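Local coordinates for B12-binding domain-containing protein (Kitasatospora setae, PDB 6WTE) that is a cobalamin- and [4Fe-4S]-dependent methyltransferase of the radical SAM family, TsrM, that carries out its methyl transfer by non-radical chemistry, at residues A[185-188]-A[189-192]; A[276-279]-A[280-284]; A[455-458]-A[459-463]. One frame throughout, in Å; residues are numbered along the deposited sequence.

Contact 1. Residues A[185-188]-A[189-192]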
loop_
_atom_site.group_PDB
_atom_site.type_symbol
_atom_site.label_atom_id
_atom_site.label_comp_id
_atom_site.label_asym_id
_atom_site.label_seq_id
_atom_site.Cartn_x
_atom_site.Cartn_y
_atom_site.Cartn_z
ATOM N N GLU A 185 -9.848 -10.736 -9.837
ATOM C CA GLU A 185 -11.079 -10.221 -10.416
ATOM C C GLU A 185 -10.929 -8.736 -10.724
ATOM O O GLU A 185 -10.100 -8.049 -10.122
ATOM C CB GLU A 185 -12.250 -10.434 -9.446
ATOM C CG GLU A 185 -12.554 -11.905 -9.162
ATOM C CD GLU A 185 -13.587 -12.092 -8.052
ATOM O OE1 GLU A 185 -14.001 -11.082 -7.441
ATOM O OE2 GLU A 185 -13.981 -13.252 -7.784
ATOM N N PRO A 186 -11.712 -8.203 -11.667
ATOM C CA PRO A 186 -11.599 -6.760 -11.964
ATOM C C PRO A 186 -12.003 -5.871 -10.801
ATOM O O PRO A 186 -11.358 -4.841 -10.561
ATOM C CB PRO A 186 -12.537 -6.577 -13.166
ATOM C CG PRO A 186 -12.601 -7.945 -13.811
ATOM C CD PRO A 186 -12.567 -8.902 -12.642
ATOM N N ARG A 187 -13.065 -6.239 -10.083
ATOM C CA ARG A 187 -13.594 -5.544 -8.908
ATOM C C ARG A 187 -14.098 -4.138 -9.210
ATOM O O ARG A 187 -14.375 -3.372 -8.273
ATOM C CB ARG A 187 -12.562 -5.502 -7.764
ATOM C CG ARG A 187 -11.967 -6.880 -7.463
ATOM C CD ARG A 187 -11.205 -6.938 -6.131
ATOM N NE ARG A 187 -10.162 -7.949 -6.222
ATOM C CZ ARG A 187 -10.384 -9.259 -6.148
ATOM N NH1 ARG A 187 -11.614 -9.716 -5.945
ATOM N NH2 ARG A 187 -9.376 -10.111 -6.282
ATOM N N VAL A 188 -14.273 -3.786 -10.489
ATOM C CA VAL A 188 -14.777 -2.457 -10.833
ATOM C C VAL A 188 -16.159 -2.228 -10.227
ATOM O O VAL A 188 -16.476 -1.119 -9.774
ATOM C CB VAL A 188 -14.786 -2.267 -12.362
ATOM C CG1 VAL A 188 -15.443 -0.944 -12.736
ATOM C CG2 VAL A 188 -13.369 -2.328 -12.905
ATOM N N TRP A 189 -17.002 -3.271 -10.197
ATOM C CA TRP A 189 -18.348 -3.119 -9.649
ATOM C C TRP A 189 -18.331 -2.752 -8.173
ATOM O O TRP A 189 -19.337 -2.245 -7.658
ATOM C CB TRP A 189 -19.168 -4.404 -9.852
ATOM C CG TRP A 189 -18.729 -5.587 -9.022
ATOM C CD1 TRP A 189 -17.855 -6.570 -9.390
ATOM C CD2 TRP A 189 -19.161 -5.914 -7.693
ATOM N NE1 TRP A 189 -17.709 -7.486 -8.371
ATOM C CE2 TRP A 189 -18.500 -7.102 -7.318
ATOM C CE3 TRP A 189 -20.037 -5.314 -6.783
ATOM C CZ2 TRP A 189 -18.688 -7.701 -6.075
ATOM C CZ3 TRP A 189 -20.222 -5.913 -5.544
ATOM C CH2 TRP A 189 -19.551 -7.092 -5.203
ATOM N N GLN A 190 -17.222 -3.002 -7.480
ATOM C CA GLN A 190 -17.123 -2.703 -6.058
ATOM C C GLN A 190 -16.805 -1.239 -5.786
ATOM O O GLN A 190 -16.939 -0.798 -4.639
ATOM C CB GLN A 190 -16.049 -3.588 -5.412
ATOM C CG GLN A 190 -16.298 -5.097 -5.598
ATOM C CD GLN A 190 -15.189 -5.970 -5.041
ATOM O OE1 GLN A 190 -14.931 -7.065 -5.552
ATOM N NE2 GLN A 190 -14.543 -5.509 -3.972
ATOM N N VAL A 191 -16.401 -0.487 -6.813
ATOM C CA VAL A 191 -15.885 0.871 -6.658
ATOM C C VAL A 191 -17.021 1.878 -6.790
ATOM O O VAL A 191 -17.804 1.823 -7.746
ATOM C CB VAL A 191 -14.794 1.154 -7.708
ATOM C CG1 VAL A 191 -14.311 2.588 -7.594
ATOM C CG2 VAL A 191 -13.639 0.183 -7.548
ATOM N N ASP A 192 -17.093 2.819 -5.849
ATOM C CA ASP A 192 -17.958 3.989 -5.994
ATOM C C ASP A 192 -17.239 4.978 -6.902
ATOM O O ASP A 192 -16.354 5.717 -6.466
ATOM C CB ASP A 192 -18.277 4.593 -4.629
ATOM C CG ASP A 192 -19.117 5.859 -4.714
ATOM O OD1 ASP A 192 -19.486 6.307 -5.827
ATOM O OD2 ASP A 192 -19.414 6.413 -3.637
HETATM O O HOH W 1 -15.266 -8.753 -7.654
HETATM O O HOH W 2 -13.921 -8.937 -4.038
#
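R187 and Q190 meet twice, through the backbone and along their side chains. In the backbone, Q190 N donates to R187 O and, one step on, V191 N donates to V188 O, each across 3.0 Å. The second bond is the straighter, and both are i to i+3 bonds of a short 3-10 turn.

Side-chain packing brings the amide oxygen Q190 OE1 against the methylenes of R187, 3.5 Å from R187 CG; the two chains lie side by side and point the same way, with the amide and guanidinium planes 61° apart. W189 bends back over its neighbour; with chi1 at 70° its CG is set between the backbone N and the carbonyl carbon, and one face of the indole comes to lie over Q190, whose CG stands 3.4 Å above the ring centre.

Polar ends are joined by charge and water. R187 NH1 makes a salt bridge to E185 OE1 at 3.1 Å, and E185 CB lies over one guanidinium face. One water accepts a hydrogen bond from W189 NE1 at 2.8 Å and donates to both E185 OE1 and Q190 OE1, tying three side chains together. Beyond the turn, R187 NH2 is held by the carbonyls of G182 and D238, while Q190 NE2 donates to those of K126 and P128.

The turn lies in the loop between strand 174-175 and helix 209-214. W189, Q190 and V191 pack on the start of helix 130-141, where E130, a cobalamin-binding residue, also accepts from D192 N.

Contact 2. Residues A[276-279]-A[280-284]. With EDO (1,2-ethanediol), chain G.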
loop_
_atom_site.group_PDB
_atom_site.type_symbol
_atom_site.label_atom_id
_atom_site.label_comp_id
_atom_site.label_asym_id
_atom_site.label_seq_id
_atom_site.Cartn_x
_atom_site.Cartn_y
_atom_site.Cartn_z
ATOM N N LEU A 276 -0.705 4.966 -15.546
ATOM C CA LEU A 276 -1.417 3.926 -16.272
ATOM C C LEU A 276 -2.881 4.332 -16.357
ATOM O O LEU A 276 -3.369 5.107 -15.532
ATOM C CB LEU A 276 -1.237 2.562 -15.605
ATOM C CG LEU A 276 0.221 2.083 -15.557
ATOM C CD1 LEU A 276 0.314 0.650 -15.039
ATOM C CD2 LEU A 276 0.901 2.190 -16.932
ATOM N N SER A 277 -3.573 3.842 -17.381
ATOM C CA SER A 277 -4.838 4.443 -17.800
ATOM C C SER A 277 -4.623 5.945 -18.020
ATOM O O SER A 277 -5.144 6.802 -17.304
ATOM C CB SER A 277 -5.946 4.167 -16.775
ATOM O OG SER A 277 -7.236 4.311 -17.345
ATOM N N ILE A 278 -3.794 6.243 -19.024
ATOM C CA ILE A 278 -3.194 7.569 -19.142
ATOM C C ILE A 278 -4.215 8.616 -19.565
ATOM O O ILE A 278 -4.098 9.792 -19.188
ATOM C CB ILE A 278 -2.002 7.516 -20.120
ATOM C CG1 ILE A 278 -1.327 8.891 -20.236
ATOM C CG2 ILE A 278 -2.452 7.023 -21.485
ATOM C CD1 ILE A 278 -0.586 9.337 -18.983
ATOM N N ALA A 279 -5.223 8.233 -20.349
ATOM C CA ALA A 279 -6.182 9.226 -20.820
ATOM C C ALA A 279 -6.942 9.843 -19.653
ATOM O O ALA A 279 -7.191 11.055 -19.635
ATOM C CB ALA A 279 -7.145 8.595 -21.828
ATOM N N HIS A 280 -7.305 9.023 -18.661
ATOM C CA HIS A 280 -7.957 9.533 -17.459
ATOM C C HIS A 280 -7.035 10.471 -16.685
ATOM O O HIS A 280 -7.466 11.530 -16.215
ATOM C CB HIS A 280 -8.389 8.356 -16.584
ATOM C CG HIS A 280 -9.195 8.747 -15.384
ATOM N ND1 HIS A 280 -8.630 8.935 -14.141
ATOM C CD2 HIS A 280 -10.527 8.933 -15.227
ATOM C CE1 HIS A 280 -9.578 9.245 -13.274
ATOM N NE2 HIS A 280 -10.738 9.247 -13.906
ATOM N N ALA A 281 -5.759 10.102 -16.552
ATOM C CA ALA A 281 -4.817 10.951 -15.832
ATOM C C ALA A 281 -4.672 12.306 -16.512
ATOM O O ALA A 281 -4.699 13.353 -15.852
ATOM C CB ALA A 281 -3.459 10.256 -15.727
ATOM N N LYS A 282 -4.521 12.305 -17.841
ATOM C CA LYS A 282 -4.383 13.564 -18.565
ATOM C C LYS A 282 -5.660 14.393 -18.493
ATOM O O LYS A 282 -5.599 15.617 -18.343
ATOM C CB LYS A 282 -3.990 13.303 -20.016
ATOM C CG LYS A 282 -2.539 12.891 -20.167
ATOM C CD LYS A 282 -2.175 12.655 -21.623
ATOM C CE LYS A 282 -0.675 12.488 -21.786
ATOM N NZ LYS A 282 -0.298 12.306 -23.224
ATOM N N ASN A 283 -6.829 13.752 -18.587
ATOM C CA ASN A 283 -8.078 14.495 -18.439
ATOM C C ASN A 283 -8.201 15.097 -17.044
ATOM O O ASN A 283 -8.708 16.218 -16.880
ATOM C CB ASN A 283 -9.273 13.581 -18.722
ATOM C CG ASN A 283 -9.482 13.331 -20.198
ATOM O OD1 ASN A 283 -9.056 14.120 -21.040
ATOM N ND2 ASN A 283 -10.150 12.226 -20.522
ATOM N N LEU A 284 -7.750 14.366 -16.024
ATOM C CA LEU A 284 -7.776 14.887 -14.663
ATOM C C LEU A 284 -6.901 16.130 -14.533
ATOM O O LEU A 284 -7.318 17.141 -13.956
ATOM C CB LEU A 284 -7.306 13.812 -13.689
ATOM C CG LEU A 284 -7.431 14.248 -12.230
ATOM C CD1 LEU A 284 -8.896 14.261 -11.841
ATOM C CD2 LEU A 284 -6.633 13.321 -11.331
HETATM C C1 EDO G . -1.652 3.367 -20.553
HETATM O O1 EDO G . -2.983 3.892 -20.496
HETATM C C2 EDO G . -1.697 1.882 -20.202
HETATM O O2 EDO G . -2.300 1.711 -18.910
HETATM O O HOH W 3 -7.692 6.116 -19.433
HETATM O O HOH W 4 -6.851 12.303 -22.418
#
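The two amides that lead into this helix, S277 N and I278 N, are both taken by one 1,2-ethanediol, probably left from the crystallisation liquor. S277 N donates to EDO O2 and I278 N to EDO O1, each at 2.9 Å and nearly straight, so the diol spans consecutive N-H groups. S277 holds the N-cap position without a capping bond from its side chain; its OG is hydrogen-bonded to Q246 and to a water instead. That water accepts from H280 N at 3.0 Å, serving an amide of the first turn.

Past S277 the backbone bonds shorten. A281 N reaches S277 O only weakly, at 3.4 Å, whereas K282 N to I278 O is 2.9 Å. N283 N to A279 O is equally short, and a second water donates to A279 O and, weakly, to N283 OD1.

On the side, the extended K282 chain crosses I278 obliquely, its CE 4.0 Å from I278 CG1, while I278 CD1 approaches A281 CB at 4.4 Å. With alanine at I278, the contacts of CG1 and CD1 are gone, which is likely to open a gap between the K282 methylenes, A281 and F318. The ammonium of K282 forms salt bridges with D315 and E317.

The helix 278-294 belongs to the beta-alpha-beta unit between strands 266-269 and 304-309. L276 just before it touches the iron-sulfur cluster; I278, A281 and K282 pack on F318 of helix 316-325, and H280, N283 and L284 face helix 249-261.

Contact 3. Residues A[455-458]-A[459-463]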
loop_
_atom_site.group_PDB
_atom_site.type_symbol
_atom_site.label_atom_id
_atom_site.label_comp_id
_atom_site.label_asym_id
_atom_site.label_seq_id
_atom_site.Cartn_x
_atom_site.Cartn_y
_atom_site.Cartn_z
ATOM N N SER A 455 -8.333 -24.978 1.703
ATOM C CA SER A 455 -9.118 -23.756 1.789
ATOM C C SER A 455 -8.269 -22.598 1.290
ATOM O O SER A 455 -7.033 -22.678 1.301
ATOM C CB SER A 455 -9.575 -23.491 3.233
ATOM O OG SER A 455 -8.467 -23.121 4.046
ATOM N N PRO A 456 -8.899 -21.502 0.866
ATOM C CA PRO A 456 -8.129 -20.271 0.638
ATOM C C PRO A 456 -7.334 -19.844 1.859
ATOM O O PRO A 456 -6.191 -19.402 1.714
ATOM C CB PRO A 456 -9.215 -19.245 0.281
ATOM C CG PRO A 456 -10.340 -20.056 -0.255
ATOM C CD PRO A 456 -10.326 -21.329 0.537
ATOM N N ALA A 457 -7.904 -19.977 3.066
ATOM C CA ALA A 457 -7.169 -19.582 4.263
ATOM C C ALA A 457 -5.860 -20.349 4.393
ATOM O O ALA A 457 -4.831 -19.764 4.746
ATOM C CB ALA A 457 -8.028 -19.776 5.513
ATOM N N GLU A 458 -5.874 -21.659 4.120
ATOM C CA GLU A 458 -4.631 -22.421 4.195
ATOM C C GLU A 458 -3.616 -21.918 3.182
ATOM O O GLU A 458 -2.434 -21.765 3.505
ATOM C CB GLU A 458 -4.882 -23.916 3.976
ATOM C CG GLU A 458 -3.591 -24.721 4.047
ATOM C CD GLU A 458 -3.780 -26.203 3.778
ATOM O OE1 GLU A 458 -4.903 -26.616 3.424
ATOM O OE2 GLU A 458 -2.792 -26.947 3.925
ATOM N N TYR A 459 -4.057 -21.663 1.949
ATOM C CA TYR A 459 -3.133 -21.187 0.921
ATOM C C TYR A 459 -2.549 -19.828 1.286
ATOM O O TYR A 459 -1.377 -19.546 1.004
ATOM C CB TYR A 459 -3.835 -21.117 -0.437
ATOM C CG TYR A 459 -2.937 -20.535 -1.503
ATOM C CD1 TYR A 459 -1.812 -21.228 -1.918
ATOM C CD2 TYR A 459 -3.193 -19.286 -2.072
ATOM C CE1 TYR A 459 -0.969 -20.716 -2.874
ATOM C CE2 TYR A 459 -2.343 -18.760 -3.041
ATOM C CZ TYR A 459 -1.231 -19.479 -3.429
ATOM O OH TYR A 459 -0.372 -18.984 -4.388
ATOM N N GLU A 460 -3.349 -18.973 1.923
ATOM C CA GLU A 460 -2.888 -17.621 2.215
ATOM C C GLU A 460 -2.005 -17.585 3.456
ATOM O O GLU A 460 -0.997 -16.870 3.480
ATOM C CB GLU A 460 -4.089 -16.687 2.373
ATOM C CG GLU A 460 -4.903 -16.530 1.099
ATOM C CD GLU A 460 -6.234 -15.847 1.331
ATOM O OE1 GLU A 460 -6.489 -15.408 2.471
ATOM O OE2 GLU A 460 -7.028 -15.751 0.376
ATOM N N ARG A 461 -2.356 -18.351 4.491
ATOM C CA ARG A 461 -1.668 -18.192 5.768
ATOM C C ARG A 461 -0.231 -18.695 5.716
ATOM O O ARG A 461 0.609 -18.223 6.487
ATOM C CB ARG A 461 -2.450 -18.898 6.881
ATOM C CG ARG A 461 -2.386 -20.419 6.831
ATOM C CD ARG A 461 -3.492 -21.047 7.682
ATOM N NE ARG A 461 -3.383 -22.501 7.671
ATOM C CZ ARG A 461 -4.414 -23.342 7.660
ATOM N NH1 ARG A 461 -5.663 -22.887 7.643
ATOM N NH2 ARG A 461 -4.189 -24.650 7.651
ATOM N N GLN A 462 0.080 -19.636 4.816
ATOM C CA GLN A 462 1.412 -20.236 4.798
ATOM C C GLN A 462 2.494 -19.226 4.444
ATOM O O GLN A 462 3.671 -19.461 4.735
ATOM C CB GLN A 462 1.456 -21.406 3.807
ATOM C CG GLN A 462 1.189 -20.975 2.379
ATOM C CD GLN A 462 1.214 -22.118 1.377
ATOM O OE1 GLN A 462 1.847 -23.146 1.597
ATOM N NE2 GLN A 462 0.529 -21.925 0.253
ATOM N N PHE A 463 2.132 -18.114 3.819
ATOM C CA PHE A 463 3.135 -17.110 3.503
ATOM C C PHE A 463 3.497 -16.239 4.699
ATOM O O PHE A 463 4.458 -15.466 4.614
ATOM C CB PHE A 463 2.647 -16.252 2.338
ATOM C CG PHE A 463 2.595 -16.994 1.035
ATOM C CD1 PHE A 463 1.503 -17.788 0.718
ATOM C CD2 PHE A 463 3.655 -16.919 0.131
ATOM C CE1 PHE A 463 1.451 -18.482 -0.465
ATOM C CE2 PHE A 463 3.615 -17.620 -1.072
ATOM C CZ PHE A 463 2.512 -18.399 -1.375
#
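R461 folds back along the helix until one face of its guanidinium lies against E458 CA, 3.5 Å from the plane. Its CG sits between the backbone N and the carbonyl carbon (chi1 72°), and the chain then runs extended to NE, bringing NH2 to 3.7 Å from E458 CG. The carboxylate and guanidinium planes are only 16° apart, yet E458 OE2 is 4.6 Å from R461 NH2 and well out of the guanidinium plane. Any attraction is probably one of charge alone, since no N-H points at the oxygen; E458 is fully extended, its carboxylate bound by K448 and by A454 N.

In E460, CG is anti to the carbonyl carbon (chi1 -64°), and the chain passes alongside P456 with CG 3.2 Å from P456 O. Its carboxylate is bound by Y416 and by A114 N of helix 112-119. Q462, extended beyond CG, donates from NE2 to Y459 O at 3.1 Å, on a lone pair in the carbonyl plane, and also to K448 O. F463 CE1 stands over one Y459 ring face, toward its rim.

S455 OG accepts from E458 N at 3.0 Å, a classic serine N-cap, with proline next, opening the short helix 456-461.

Overall arrangement
Along the chain the three contacts come in series, each a local turn or helix start. Contact 1 comes first, near the cobalamin. Contact 2 follows, opening helix 278-294 beside the iron-sulfur cluster, and contact 3, on helix 456-461, comes last. Contacts 2 and 3 both fall in the radical SAM core range, though their centres are the farthest apart, about 36 Å; the centres of contacts 1 and 2 are about 19 Å apart and those of 1 and 3 about 24 Å, and none touches another. Contacts 1 and 3 join later parts of the chain to helices 130-141 and 112-119 of the B12-binding region, whereas contact 2 borders the cluster pocket.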